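Local structure of manganese-binding protein (Chlamydia trachomatis, 6NSI) at residues V225-D230 and R251-P256; S51-C56 and K76-G81; S16-D21 and E130-N135; D147-R152 and T269-V274. The protein binds Fe(2+), Mn(2+) and Ni(2+), with a preference for Fe(2+), and delivers them to the membrane permease of the YtgABCD ABC transporter for import. One frame throughout, in Å; residues are numbered along the deposited sequence.

Interaction 1 of 4, residues V225-D230 and R251-P256; sequences VVFLED and RLAKSP
Val225 sets its CB over the centre of one face of the Arg251 guanidinium, 3.8 Å from Arg251 CZ. The arginine chain, extended from CG to NE, brings the flat group there, and an aliphatic residue suits such a face because the N-H groups point outward in the plane; Arg251 NH2 forms a salt bridge with Glu280. With CG2 anti to the backbone N, Val225 also reaches forward to Ala253, two residues past its bridge partner, its CG2 3.8 Å from Ala253 CB. Room is limited, since Phe227 CD2, its ring set obliquely, lies 3.5 Å from Ala253 CB, and alanine's single methyl suits the place. On the opposite face of the strand pair, Leu252 CD2 meets Val226 CG2 at 3.9 Å, and its CD1 reaches Leu228 CD1 farther along.

Within these segments two backbone bonds join the parallel strands, Val226 N to Arg251 O (3.0 Å) and Ala253 N to Val226 O (2.8 Å). Beyond them residues 254-255 bow away, and two waters bridge the gap, one donating to Leu228 O and Ser255 O, the other joining Leu228 N to Ala253 O; the chain returns at Pro256, whose CA lies 3.4 Å from Leu228 O. Direct bonding thus gives way to water just before Glu229, whose OE1 hydrogen-bonds to His168 ND1 and Ser259 OG; this carboxylate probably helps to orient the iron-binding imidazole as a second-shell group.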
loop_
_atom_site.group_PDB
_atom_site.type_symbol
_atom_site.label_atom_id
_atom_site.label_comp_id
_atom_site.label_asym_id
_atom_site.label_seq_id
_atom_site.Cartn_x
_atom_site.Cartn_y
_atom_site.Cartn_z
ATOM N N VAL A 225 13.678 6.813 -15.576
ATOM C CA VAL A 225 12.742 5.706 -15.636
ATOM C C VAL A 225 11.492 6.064 -14.837
ATOM O O VAL A 225 11.552 6.771 -13.823
ATOM C CB VAL A 225 13.414 4.403 -15.124
ATOM C CG1 VAL A 225 14.066 4.654 -13.785
ATOM C CG2 VAL A 225 12.417 3.249 -15.071
ATOM N N VAL A 226 10.344 5.581 -15.320
ATOM C CA VAL A 226 9.060 5.745 -14.655
ATOM C C VAL A 226 8.450 4.357 -14.474
ATOM O O VAL A 226 8.776 3.418 -15.196
ATOM C CB VAL A 226 8.128 6.671 -15.466
ATOM C CG1 VAL A 226 8.819 8.010 -15.739
ATOM C CG2 VAL A 226 7.756 6.009 -16.793
ATOM N N PHE A 227 7.534 4.233 -13.517
ATOM C CA PHE A 227 7.047 2.924 -13.092
ATOM C C PHE A 227 5.555 2.763 -13.378
ATOM O O PHE A 227 4.723 3.414 -12.739
ATOM C CB PHE A 227 7.321 2.708 -11.605
ATOM C CG PHE A 227 8.788 2.687 -11.254
ATOM C CD1 PHE A 227 9.480 3.880 -11.019
ATOM C CD2 PHE A 227 9.476 1.478 -11.157
ATOM C CE1 PHE A 227 10.837 3.866 -10.671
ATOM C CE2 PHE A 227 10.858 1.457 -10.809
ATOM C CZ PHE A 227 11.523 2.645 -10.575
ATOM N N LEU A 228 5.228 1.839 -14.275
ATOM C CA LEU A 228 3.859 1.371 -14.460
ATOM C C LEU A 228 3.406 0.574 -13.251
ATOM O O LEU A 228 4.220 -0.023 -12.547
ATOM C CB LEU A 228 3.768 0.472 -15.694
ATOM C CG LEU A 228 4.221 1.144 -16.989
ATOM C CD1 LEU A 228 4.458 0.091 -18.066
ATOM C CD2 LEU A 228 3.149 2.102 -17.424
ATOM N N GLU A 229 2.084 0.542 -13.031
ATOM C CA GLU A 229 1.480 -0.256 -11.971
ATOM C C GLU A 229 0.523 -1.271 -12.569
ATOM O O GLU A 229 -0.222 -0.970 -13.509
ATOM C CB GLU A 229 0.717 0.600 -10.944
ATOM C CG GLU A 229 1.570 1.675 -10.283
ATOM C CD GLU A 229 0.736 2.816 -9.722
ATOM O OE1 GLU A 229 -0.452 2.579 -9.387
ATOM O OE2 GLU A 229 1.273 3.944 -9.608
ATOM N N ASP A 230 0.520 -2.441 -11.952
ATOM C CA ASP A 230 -0.381 -3.544 -12.344
ATOM C C ASP A 230 -1.795 -3.020 -12.163
ATOM O O ASP A 230 -2.023 -2.292 -11.223
ATOM C CB ASP A 230 -0.212 -4.738 -11.414
ATOM C CG ASP A 230 -0.909 -5.990 -11.904
ATOM O OD1 ASP A 230 -0.495 -6.505 -12.904
ATOM O OD2 ASP A 230 -1.853 -6.397 -11.282
ATOM N N ARG A 251 12.516 5.903 -19.994
ATOM C CA ARG A 251 12.006 4.580 -20.305
ATOM C C ARG A 251 11.004 4.170 -19.238
ATOM O O ARG A 251 10.922 4.775 -18.165
ATOM C CB ARG A 251 13.137 3.559 -20.374
ATOM C CG ARG A 251 13.854 3.433 -19.036
ATOM C CD ARG A 251 15.175 2.704 -19.141
ATOM N NE ARG A 251 15.524 2.133 -17.844
ATOM C CZ ARG A 251 16.322 2.716 -16.954
ATOM N NH1 ARG A 251 16.887 3.903 -17.214
ATOM N NH2 ARG A 251 16.558 2.105 -15.797
ATOM N N LEU A 252 10.239 3.126 -19.547
ATOM C CA LEU A 252 9.371 2.464 -18.582
ATOM C C LEU A 252 10.174 1.406 -17.839
ATOM O O LEU A 252 11.025 0.735 -18.430
ATOM C CB LEU A 252 8.174 1.804 -19.278
ATOM C CG LEU A 252 7.284 2.589 -20.248
ATOM C CD1 LEU A 252 6.426 1.620 -21.069
ATOM C CD2 LEU A 252 6.391 3.598 -19.510
ATOM N N ALA A 253 9.900 1.253 -16.544
ATOM C CA ALA A 253 10.559 0.199 -15.789
ATOM C C ALA A 253 10.199 -1.157 -16.379
ATOM O O ALA A 253 9.142 -1.326 -16.994
ATOM C CB ALA A 253 10.168 0.267 -14.313
ATOM N N LYS A 254 11.101 -2.126 -16.210
ATOM C CA LYS A 254 10.886 -3.440 -16.806
ATOM C C LYS A 254 9.650 -4.114 -16.217
ATOM O O LYS A 254 8.719 -4.476 -16.944
ATOM C CB LYS A 254 12.126 -4.313 -16.612
ATOM C CG LYS A 254 13.176 -4.186 -17.712
ATOM C CD LYS A 254 12.707 -4.834 -19.024
ATOM C CE LYS A 254 13.036 -3.950 -20.220
ATOM N NZ LYS A 254 11.970 -4.000 -21.253
ATOM N N SER A 255 9.613 -4.269 -14.874
ATOM C CA SER A 255 8.486 -4.925 -14.218
ATOM C C SER A 255 7.535 -3.900 -13.617
ATOM O O SER A 255 7.972 -2.849 -13.142
ATOM C CB SER A 255 8.955 -5.855 -13.091
ATOM O OG SER A 255 10.122 -6.567 -13.454
ATOM N N PRO A 256 6.237 -4.206 -13.591
ATOM C CA PRO A 256 5.274 -3.273 -12.997
ATOM C C PRO A 256 5.365 -3.303 -11.481
ATOM O O PRO A 256 5.790 -4.295 -10.880
ATOM C CB PRO A 256 3.914 -3.791 -13.493
ATOM C CG PRO A 256 4.124 -5.258 -13.718
ATOM C CD PRO A 256 5.591 -5.437 -14.099
HETATM O O HOH W 1 7.076 -0.336 -13.024
HETATM O O HOH W 2 6.957 -0.259 -15.388
#

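Interaction 2 of 4, residues S51-C56 and K76-G81; sequences SQLIFC and KVVDLG
The Phe55 ring lies beside Val78, both side chains pointing the same way, with Phe55 CD2 3.5 Å from Val78 CB and CE2 near the CG1 methyl. Leu80 CD2 comes obliquely to the same ring, so a broad aromatic surface is matched by branched aliphatics. On the other face of the sheet, Cys56 SG touches Val77 CG1 at 3.7 Å, the short cysteine side chain setting its polarisable sulfur against a methyl.

A parallel ladder joins the strands: Ile54 N to Lys76 O, Val78 N to Ile54 O, and Cys56 N to Val78 O, the last at 2.9 Å and nearly straight (173°). Leu80 N continues it onto Cys56 O, although the chain there is already turning into a helix whose N-cap, Asp79, accepts a hydrogen bond from Gln82 N through OD1. At the other end Lys76, fully extended beyond CG, carries NZ to Ser51 O (2.9 Å), arriving in the carbonyl plane; the ammonium also bonds Met48 O.

These strands form the beta-alpha-beta unit whose crossover is helix 65-71. Strand 77-79 is outermost in the four-stranded sheet, strand 3-6 pairs with the far side of 54-56, and helices 9-19 and 107-124 pack over the Phe55 face.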
loop_
_atom_site.group_PDB
_atom_site.type_symbol
_atom_site.label_atom_id
_atom_site.label_comp_id
_atom_site.label_asym_id
_atom_site.label_seq_id
_atom_site.Cartn_x
_atom_site.Cartn_y
_atom_site.Cartn_z
ATOM N N SER A 51 -19.236 -13.770 8.647
ATOM C CA SER A 51 -17.927 -13.531 9.240
ATOM C C SER A 51 -18.028 -13.045 10.683
ATOM O O SER A 51 -19.037 -12.477 11.109
ATOM C CB SER A 51 -17.151 -12.516 8.405
ATOM O OG SER A 51 -16.620 -13.155 7.261
ATOM N N GLN A 52 -16.954 -13.276 11.441
ATOM C CA GLN A 52 -16.896 -12.843 12.836
ATOM C C GLN A 52 -16.238 -11.481 12.997
ATOM O O GLN A 52 -16.519 -10.776 13.977
ATOM C CB GLN A 52 -16.130 -13.859 13.692
ATOM C CG GLN A 52 -16.736 -15.258 13.738
ATOM C CD GLN A 52 -18.182 -15.273 14.207
ATOM O OE1 GLN A 52 -18.542 -14.601 15.179
ATOM N NE2 GLN A 52 -19.019 -16.044 13.515
ATOM N N LEU A 53 -15.354 -11.119 12.070
ATOM C CA LEU A 53 -14.612 -9.869 12.095
ATOM C C LEU A 53 -14.423 -9.431 10.650
ATOM O O LEU A 53 -14.217 -10.276 9.774
ATOM C CB LEU A 53 -13.244 -10.030 12.777
ATOM C CG LEU A 53 -13.149 -10.220 14.295
ATOM C CD1 LEU A 53 -11.713 -10.551 14.696
ATOM C CD2 LEU A 53 -13.646 -8.978 15.015
ATOM N N ILE A 54 -14.502 -8.121 10.408
ATOM C CA ILE A 54 -14.280 -7.530 9.081
ATOM C C ILE A 54 -13.137 -6.534 9.200
ATOM O O ILE A 54 -13.297 -5.467 9.810
ATOM C CB ILE A 54 -15.530 -6.838 8.535
ATOM C CG1 ILE A 54 -16.666 -7.847 8.364
ATOM C CG2 ILE A 54 -15.205 -6.132 7.219
ATOM C CD1 ILE A 54 -18.007 -7.201 8.039
ATOM N N PHE A 55 -11.997 -6.864 8.599
ATOM C CA PHE A 55 -10.797 -6.041 8.696
ATOM C C PHE A 55 -10.733 -5.065 7.516
ATOM O O PHE A 55 -10.676 -5.485 6.354
ATOM C CB PHE A 55 -9.556 -6.934 8.752
ATOM C CG PHE A 55 -9.332 -7.576 10.098
ATOM C CD1 PHE A 55 -9.633 -8.915 10.302
ATOM C CD2 PHE A 55 -8.813 -6.840 11.156
ATOM C CE1 PHE A 55 -9.423 -9.512 11.542
ATOM C CE2 PHE A 55 -8.598 -7.433 12.403
ATOM C CZ PHE A 55 -8.906 -8.765 12.592
ATOM N N CYS A 56 -10.763 -3.765 7.827
ATOM C CA CYS A 56 -10.739 -2.676 6.858
ATOM C C CYS A 56 -9.465 -1.861 6.993
ATOM O O CYS A 56 -8.873 -1.768 8.076
ATOM C CB CYS A 56 -11.919 -1.726 7.054
ATOM S SG CYS A 56 -13.490 -2.558 6.998
ATOM N N LYS A 76 -18.662 -5.548 13.673
ATOM C CA LYS A 76 -17.616 -6.460 13.217
ATOM C C LYS A 76 -16.398 -5.741 12.641
ATOM O O LYS A 76 -15.357 -6.379 12.460
ATOM C CB LYS A 76 -18.148 -7.406 12.139
ATOM C CG LYS A 76 -19.270 -8.302 12.575
ATOM C CD LYS A 76 -19.742 -9.178 11.433
ATOM C CE LYS A 76 -20.871 -10.076 11.911
ATOM N NZ LYS A 76 -21.486 -10.869 10.809
ATOM N N VAL A 77 -16.498 -4.453 12.317
ATOM C CA VAL A 77 -15.431 -3.787 11.566
ATOM C C VAL A 77 -14.263 -3.462 12.491
ATOM O O VAL A 77 -14.444 -2.860 13.558
ATOM C CB VAL A 77 -15.950 -2.520 10.867
ATOM C CG1 VAL A 77 -14.789 -1.717 10.339
ATOM C CG2 VAL A 77 -16.899 -2.886 9.724
ATOM N N VAL A 78 -13.069 -3.885 12.083
ATOM C CA VAL A 78 -11.803 -3.445 12.660
ATOM C C VAL A 78 -11.185 -2.469 11.661
ATOM O O VAL A 78 -10.780 -2.872 10.565
ATOM C CB VAL A 78 -10.862 -4.627 12.931
ATOM C CG1 VAL A 78 -9.493 -4.114 13.354
ATOM C CG2 VAL A 78 -11.453 -5.576 13.978
ATOM N N ASP A 79 -11.143 -1.181 12.020
ATOM C CA ASP A 79 -10.616 -0.117 11.159
ATOM C C ASP A 79 -9.139 0.070 11.495
ATOM O O ASP A 79 -8.768 0.829 12.395
ATOM C CB ASP A 79 -11.410 1.172 11.346
ATOM C CG ASP A 79 -11.015 2.266 10.352
ATOM O OD1 ASP A 79 -9.825 2.360 9.990
ATOM O OD2 ASP A 79 -11.900 3.052 9.955
ATOM N N LEU A 80 -8.281 -0.618 10.742
ATOM C CA LEU A 80 -6.864 -0.668 11.093
ATOM C C LEU A 80 -6.224 0.719 11.067
ATOM O O LEU A 80 -5.438 1.061 11.958
ATOM C CB LEU A 80 -6.134 -1.634 10.157
ATOM C CG LEU A 80 -6.552 -3.103 10.320
ATOM C CD1 LEU A 80 -6.098 -3.960 9.139
ATOM C CD2 LEU A 80 -6.012 -3.670 11.644
ATOM N N GLY A 81 -6.553 1.536 10.059
ATOM C CA GLY A 81 -5.974 2.872 9.978
ATOM C C GLY A 81 -6.434 3.791 11.094
ATOM O O GLY A 81 -5.662 4.620 11.589
#

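Interaction 3 of 4, residues S16-D21 and E130-N135; sequences SRITGD and EDFQKN
Ile18 O takes two donors from one turn of helix 129-154: Asn135 ND2 donates to it at 2.9 Å, and Phe132 CA brings a C-H to the same oxygen at 3.5 Å, almost straight (170°). The amide bond is less well aligned, with ND2 standing well above the carbonyl plane and the N-H...O angle only 138°. Ile18 lies in the last turn of helix 9-19, where carbonyls run short of helical donors, and an asparagine amide can supply one. Asn135 has CG beside its backbone N (chi1 -50°), which swings the amide toward that oxygen, and its CB is pressed close to Arg17 O, 3.1 Å away.

Apolar contacts flank the bond. Thr19 sends CG2 over the Phe132 ring as an off-centre CH-pi contact, 4.1 Å from the ring centroid. The same rotamer turns OG1 the other way to Asn25 ND2, so threonine serves both an aromatic and a polar neighbour. The ring also meets the main chain, CE1 lying 3.5 Å from Thr19 CA. Ile18 crosses Phe132 at about a right angle, its CG2 4.0 Å from Phe132 CB. Gly20, with positive phi, then lets the chain leave the helix close beside the Asn135 amide.

The bent Arg17 side chain touches Gln138 and Ile139 and ends in a salt bridge with Glu142, a further link to helix 129-154. The end of helix 9-19 therefore docks on the first turns of that long helix, while helix 107-124 completes the packing: its Ala118 and Leu121 touch Ile18, and Leu121 reaches Thr19.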
loop_
_atom_site.group_PDB
_atom_site.type_symbol
_atom_site.label_atom_id
_atom_site.label_comp_id
_atom_site.label_asym_id
_atom_site.label_seq_id
_atom_site.Cartn_x
_atom_site.Cartn_y
_atom_site.Cartn_z
ATOM N N SER A 16 -4.172 -14.071 7.918
ATOM C CA SER A 16 -4.068 -15.519 7.764
ATOM C C SER A 16 -2.809 -16.068 8.420
ATOM O O SER A 16 -2.799 -17.223 8.869
ATOM C CB SER A 16 -4.096 -15.894 6.281
ATOM O OG SER A 16 -5.286 -15.419 5.670
ATOM N N ARG A 17 -1.742 -15.262 8.480
ATOM C CA ARG A 17 -0.511 -15.695 9.134
ATOM C C ARG A 17 -0.671 -15.733 10.648
ATOM O O ARG A 17 -0.086 -16.596 11.308
ATOM C CB ARG A 17 0.658 -14.775 8.747
ATOM C CG ARG A 17 1.394 -15.152 7.450
ATOM C CD ARG A 17 2.385 -16.300 7.674
ATOM N NE ARG A 17 3.764 -15.865 7.930
ATOM C CZ ARG A 17 4.388 -15.969 9.106
ATOM N NH1 ARG A 17 3.756 -16.477 10.163
ATOM N NH2 ARG A 17 5.646 -15.557 9.235
ATOM N N ILE A 18 -1.446 -14.807 11.213
ATOM C CA ILE A 18 -1.693 -14.841 12.650
ATOM C C ILE A 18 -2.559 -16.036 13.020
ATOM O O ILE A 18 -2.302 -16.710 14.020
ATOM C CB ILE A 18 -2.337 -13.529 13.124
ATOM C CG1 ILE A 18 -1.364 -12.366 12.963
ATOM C CG2 ILE A 18 -2.798 -13.655 14.581
ATOM C CD1 ILE A 18 -2.033 -11.020 13.102
ATOM N N THR A 19 -3.598 -16.321 12.226
ATOM C CA THR A 19 -4.560 -17.354 12.611
ATOM C C THR A 19 -4.155 -18.755 12.178
ATOM O O THR A 19 -4.531 -19.724 12.848
ATOM C CB THR A 19 -5.957 -17.058 12.044
ATOM O OG1 THR A 19 -5.925 -17.028 10.609
ATOM C CG2 THR A 19 -6.508 -15.746 12.583
ATOM N N GLY A 20 -3.403 -18.884 11.087
ATOM C CA GLY A 20 -3.155 -20.195 10.514
ATOM C C GLY A 20 -4.428 -20.998 10.314
ATOM O O GLY A 20 -5.458 -20.485 9.866
ATOM N N ASP A 21 -4.374 -22.290 10.573
ATOM C CA ASP A 21 -5.515 -23.206 10.310
ATOM C C ASP A 21 -6.747 -22.975 11.192
ATOM O O ASP A 21 -7.802 -23.413 10.763
ATOM C CB ASP A 21 -5.108 -24.645 10.641
ATOM C CG ASP A 21 -4.816 -25.507 9.434
ATOM O OD1 ASP A 21 -4.447 -24.950 8.405
ATOM O OD2 ASP A 21 -4.945 -26.732 9.548
ATOM N N GLU A 130 -3.109 -17.903 22.254
ATOM C CA GLU A 130 -1.745 -18.385 22.397
ATOM C C GLU A 130 -1.120 -18.777 21.064
ATOM O O GLU A 130 -0.012 -18.329 20.747
ATOM C CB GLU A 130 -1.758 -19.552 23.392
ATOM C CG GLU A 130 -2.166 -19.082 24.795
ATOM C CD GLU A 130 -3.520 -19.637 25.251
ATOM O OE1 GLU A 130 -3.607 -20.097 26.413
ATOM O OE2 GLU A 130 -4.489 -19.598 24.454
ATOM N N ASP A 131 -1.817 -19.584 20.262
ATOM C CA ASP A 131 -1.342 -19.841 18.906
ATOM C C ASP A 131 -1.329 -18.558 18.084
ATOM O O ASP A 131 -0.369 -18.285 17.350
ATOM C CB ASP A 131 -2.209 -20.904 18.237
ATOM C CG ASP A 131 -1.616 -22.295 18.361
ATOM O OD1 ASP A 131 -1.936 -23.156 17.513
ATOM O OD2 ASP A 131 -0.825 -22.523 19.309
ATOM N N PHE A 132 -2.378 -17.744 18.225
ATOM C CA PHE A 132 -2.434 -16.464 17.527
ATOM C C PHE A 132 -1.212 -15.617 17.846
ATOM O O PHE A 132 -0.599 -15.026 16.949
ATOM C CB PHE A 132 -3.709 -15.711 17.912
ATOM C CG PHE A 132 -4.935 -16.194 17.200
ATOM C CD1 PHE A 132 -4.900 -17.348 16.426
ATOM C CD2 PHE A 132 -6.130 -15.492 17.308
ATOM C CE1 PHE A 132 -6.041 -17.796 15.768
ATOM C CE2 PHE A 132 -7.267 -15.929 16.655
ATOM C CZ PHE A 132 -7.223 -17.082 15.882
ATOM N N GLN A 133 -0.846 -15.550 19.128
ATOM C CA GLN A 133 0.238 -14.670 19.539
ATOM C C GLN A 133 1.581 -15.185 19.040
ATOM O O GLN A 133 2.405 -14.403 18.546
ATOM C CB GLN A 133 0.240 -14.514 21.055
ATOM C CG GLN A 133 1.190 -13.452 21.548
ATOM C CD GLN A 133 0.945 -12.114 20.887
ATOM O OE1 GLN A 133 -0.109 -11.497 21.075
ATOM N NE2 GLN A 133 1.918 -11.653 20.101
ATOM N N LYS A 134 1.803 -16.501 19.144
ATOM C CA LYS A 134 3.011 -17.120 18.606
ATOM C C LYS A 134 3.228 -16.742 17.145
ATOM O O LYS A 134 4.327 -16.325 16.752
ATOM C CB LYS A 134 2.921 -18.643 18.745
ATOM C CG LYS A 134 4.261 -19.332 18.989
ATOM C CD LYS A 134 5.065 -18.605 20.063
ATOM C CE LYS A 134 5.931 -19.567 20.871
ATOM N NZ LYS A 134 7.107 -18.886 21.489
ATOM N N ASN A 135 2.188 -16.909 16.323
ATOM C CA ASN A 135 2.295 -16.603 14.897
ATOM C C ASN A 135 2.474 -15.110 14.657
ATOM O O ASN A 135 3.208 -14.707 13.746
ATOM C CB ASN A 135 1.059 -17.101 14.161
ATOM C CG ASN A 135 0.740 -18.534 14.484
ATOM O OD1 ASN A 135 1.556 -19.238 15.088
ATOM N ND2 ASN A 135 -0.455 -18.980 14.098
#

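Interaction 4 of 4, residues D147-R152 and T269-V274; sequences DRWAAR and TFQHNV
Trp149 and Val274 approach from opposite directions, and their rotamers make the meeting possible. In Trp149, CG is anti to the backbone N (chi1 167°), which sends the indole straight out from its helix until the six-membered ring reaches the other one. Val274 answers with CG1 also anti to its N (chi1 168°), placing that methyl 3.7 Å from Trp149 CH2, while CB lies close to CZ3. The second branch, CG2, turns to Ala150 CB at 3.9 Å, so one beta-branched residue serves two partners.

Phe270 takes the same kind of first torsion (chi1 177°) and stretches across until CZ stands 3.6 Å from Ala150 CB. An alanine suits this place: with no more than a methyl there, the phenyl ring and the valine can both come close, and the CA atoms of Ala150 and Val274 are 6.3 Å apart. Val274 CG2 also rests over one face of the Phe270 ring, offset toward its rim, so the two residues, one turn apart on helix 266-280, brace each other. At the rim of the indole, Gln271 O lies in the ring plane 3.7 Å from Trp149 CH2, and the aliphatic CG of Gln271 fills in beside CZ3.

The short helical segments run nearly parallel, their axes 10.7 Å apart, and Tyr178 from helix 172-178 adds to the packing on Ala150 and Phe270. Shape and dispersion therefore hold this buried joint; the one polar group of the indole, NE1, is satisfied outside it by Leu286 O, a bond that probably also helps to fix the ring's orientation.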
loop_
_atom_site.group_PDB
_atom_site.type_symbol
_atom_site.label_atom_id
_atom_site.label_comp_id
_atom_site.label_asym_id
_atom_site.label_seq_id
_atom_site.Cartn_x
_atom_site.Cartn_y
_atom_site.Cartn_z
ATOM N N ASP A 147 11.660 -4.840 6.798
ATOM C CA ASP A 147 11.783 -3.384 6.792
ATOM C C ASP A 147 13.246 -2.943 6.776
ATOM O O ASP A 147 13.620 -2.033 6.022
ATOM C CB ASP A 147 11.039 -2.804 8.001
ATOM C CG ASP A 147 11.157 -1.302 8.091
ATOM O OD1 ASP A 147 10.628 -0.599 7.194
ATOM O OD2 ASP A 147 11.801 -0.823 9.045
ATOM N N ARG A 148 14.087 -3.568 7.609
ATOM C CA ARG A 148 15.517 -3.272 7.587
ATOM C C ARG A 148 16.111 -3.564 6.218
ATOM O O ARG A 148 16.910 -2.772 5.698
ATOM C CB ARG A 148 16.251 -4.095 8.659
ATOM C CG ARG A 148 16.126 -3.569 10.083
ATOM C CD ARG A 148 17.121 -4.249 11.049
ATOM N NE ARG A 148 16.956 -5.703 11.104
ATOM C CZ ARG A 148 16.040 -6.337 11.839
ATOM N NH1 ARG A 148 15.181 -5.652 12.589
ATOM N NH2 ARG A 148 15.974 -7.666 11.814
ATOM N N TRP A 149 15.760 -4.719 5.638
ATOM C CA TRP A 149 16.248 -5.081 4.311
ATOM C C TRP A 149 15.856 -4.038 3.267
ATOM O O TRP A 149 16.671 -3.664 2.415
ATOM C CB TRP A 149 15.708 -6.455 3.909
ATOM C CG TRP A 149 15.916 -6.758 2.447
ATOM C CD1 TRP A 149 17.073 -7.184 1.851
ATOM C CD2 TRP A 149 14.947 -6.634 1.396
ATOM N NE1 TRP A 149 16.878 -7.351 0.499
ATOM C CE2 TRP A 149 15.584 -7.015 0.193
ATOM C CE3 TRP A 149 13.601 -6.245 1.360
ATOM C CZ2 TRP A 149 14.921 -7.012 -1.047
ATOM C CZ3 TRP A 149 12.935 -6.252 0.137
ATOM C CH2 TRP A 149 13.599 -6.633 -1.055
ATOM N N ALA A 150 14.606 -3.570 3.312
ATOM C CA ALA A 150 14.147 -2.564 2.349
ATOM C C ALA A 150 14.923 -1.263 2.512
ATOM O O ALA A 150 15.430 -0.696 1.535
ATOM C CB ALA A 150 12.644 -2.322 2.518
ATOM N N ALA A 151 15.040 -0.786 3.759
ATOM C CA ALA A 151 15.724 0.475 4.005
ATOM C C ALA A 151 17.171 0.400 3.546
ATOM O O ALA A 151 17.682 1.334 2.923
ATOM C CB ALA A 151 15.635 0.831 5.488
ATOM N N ARG A 152 17.834 -0.728 3.812
ATOM C CA ARG A 152 19.223 -0.886 3.400
ATOM C C ARG A 152 19.348 -0.948 1.882
ATOM O O ARG A 152 20.227 -0.294 1.301
ATOM C CB ARG A 152 19.826 -2.136 4.050
ATOM C CG ARG A 152 20.242 -1.945 5.518
ATOM C CD ARG A 152 20.203 -3.261 6.317
ATOM N NE ARG A 152 20.239 -4.432 5.431
ATOM C CZ ARG A 152 19.610 -5.591 5.657
ATOM N NH1 ARG A 152 18.873 -5.766 6.752
ATOM N NH2 ARG A 152 19.713 -6.582 4.771
ATOM N N THR A 269 5.226 -9.395 -2.714
ATOM C CA THR A 269 4.933 -8.207 -3.515
ATOM C C THR A 269 5.748 -7.009 -3.034
ATOM O O THR A 269 6.340 -6.283 -3.845
ATOM C CB THR A 269 3.437 -7.890 -3.461
ATOM O OG1 THR A 269 2.699 -8.985 -4.016
ATOM C CG2 THR A 269 3.151 -6.633 -4.279
ATOM N N PHE A 270 5.787 -6.792 -1.715
ATOM C CA PHE A 270 6.652 -5.766 -1.138
ATOM C C PHE A 270 8.100 -5.975 -1.570
ATOM O O PHE A 270 8.781 -5.033 -2.003
ATOM C CB PHE A 270 6.519 -5.782 0.390
ATOM C CG PHE A 270 7.437 -4.812 1.096
ATOM C CD1 PHE A 270 7.066 -3.484 1.262
ATOM C CD2 PHE A 270 8.666 -5.240 1.615
ATOM C CE1 PHE A 270 7.900 -2.591 1.916
ATOM C CE2 PHE A 270 9.513 -4.352 2.282
ATOM C CZ PHE A 270 9.130 -3.025 2.431
ATOM N N GLN A 271 8.583 -7.220 -1.484
ATOM C CA GLN A 271 9.944 -7.511 -1.926
ATOM C C GLN A 271 10.131 -7.152 -3.398
ATOM O O GLN A 271 11.111 -6.485 -3.763
ATOM C CB GLN A 271 10.277 -8.982 -1.688
ATOM C CG GLN A 271 10.279 -9.373 -0.213
ATOM C CD GLN A 271 10.582 -10.852 0.016
ATOM O OE1 GLN A 271 9.931 -11.734 -0.552
ATOM N NE2 GLN A 271 11.579 -11.125 0.857
ATOM N N HIS A 272 9.197 -7.582 -4.258
ATOM C CA HIS A 272 9.304 -7.278 -5.683
ATOM C C HIS A 272 9.348 -5.773 -5.931
ATOM O O HIS A 272 10.134 -5.294 -6.765
ATOM C CB HIS A 272 8.137 -7.898 -6.460
ATOM C CG HIS A 272 8.000 -7.360 -7.854
ATOM N ND1 HIS A 272 8.509 -8.012 -8.960
ATOM C CD2 HIS A 272 7.438 -6.214 -8.317
ATOM C CE1 HIS A 272 8.253 -7.298 -10.042
ATOM N NE2 HIS A 272 7.612 -6.199 -9.679
ATOM N N ASN A 273 8.487 -5.013 -5.239
ATOM C CA ASN A 273 8.473 -3.564 -5.410
ATOM C C ASN A 273 9.819 -2.962 -5.031
ATOM O O ASN A 273 10.336 -2.086 -5.732
ATOM C CB ASN A 273 7.365 -2.942 -4.564
ATOM C CG ASN A 273 5.989 -3.048 -5.218
ATOM O OD1 ASN A 273 5.863 -3.342 -6.413
ATOM N ND2 ASN A 273 4.956 -2.792 -4.438
ATOM N N VAL A 274 10.397 -3.420 -3.916
ATOM C CA VAL A 274 11.671 -2.864 -3.468
ATOM C C VAL A 274 12.783 -3.229 -4.443
ATOM O O VAL A 274 13.617 -2.387 -4.790
ATOM C CB VAL A 274 11.980 -3.335 -2.031
ATOM C CG1 VAL A 274 13.431 -3.004 -1.654
ATOM C CG2 VAL A 274 11.004 -2.682 -1.047
#

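Overall arrangement
Interactions 2 and 3 lie on one side of the molecule, centres 17 Å apart, and interaction 1 lies on the other, its centre 33 Å from that of interaction 2. Helix 129-154 links the sides: its early turns take part in interaction 3 and later ones in interaction 4, centres 24 Å apart. Interaction 4 in turn touches interaction 1, where His272 NE2 meets Pro256 O, and helix 266-280 follows strand 251-252. Along the chain, interaction 2 falls between the two segments of interaction 3, and interaction 1 between those of interaction 4. This is consistent with the two-lobed family fold, a long helix joining the lobes. The iron is bound by His36, His102, His168 and Asp260.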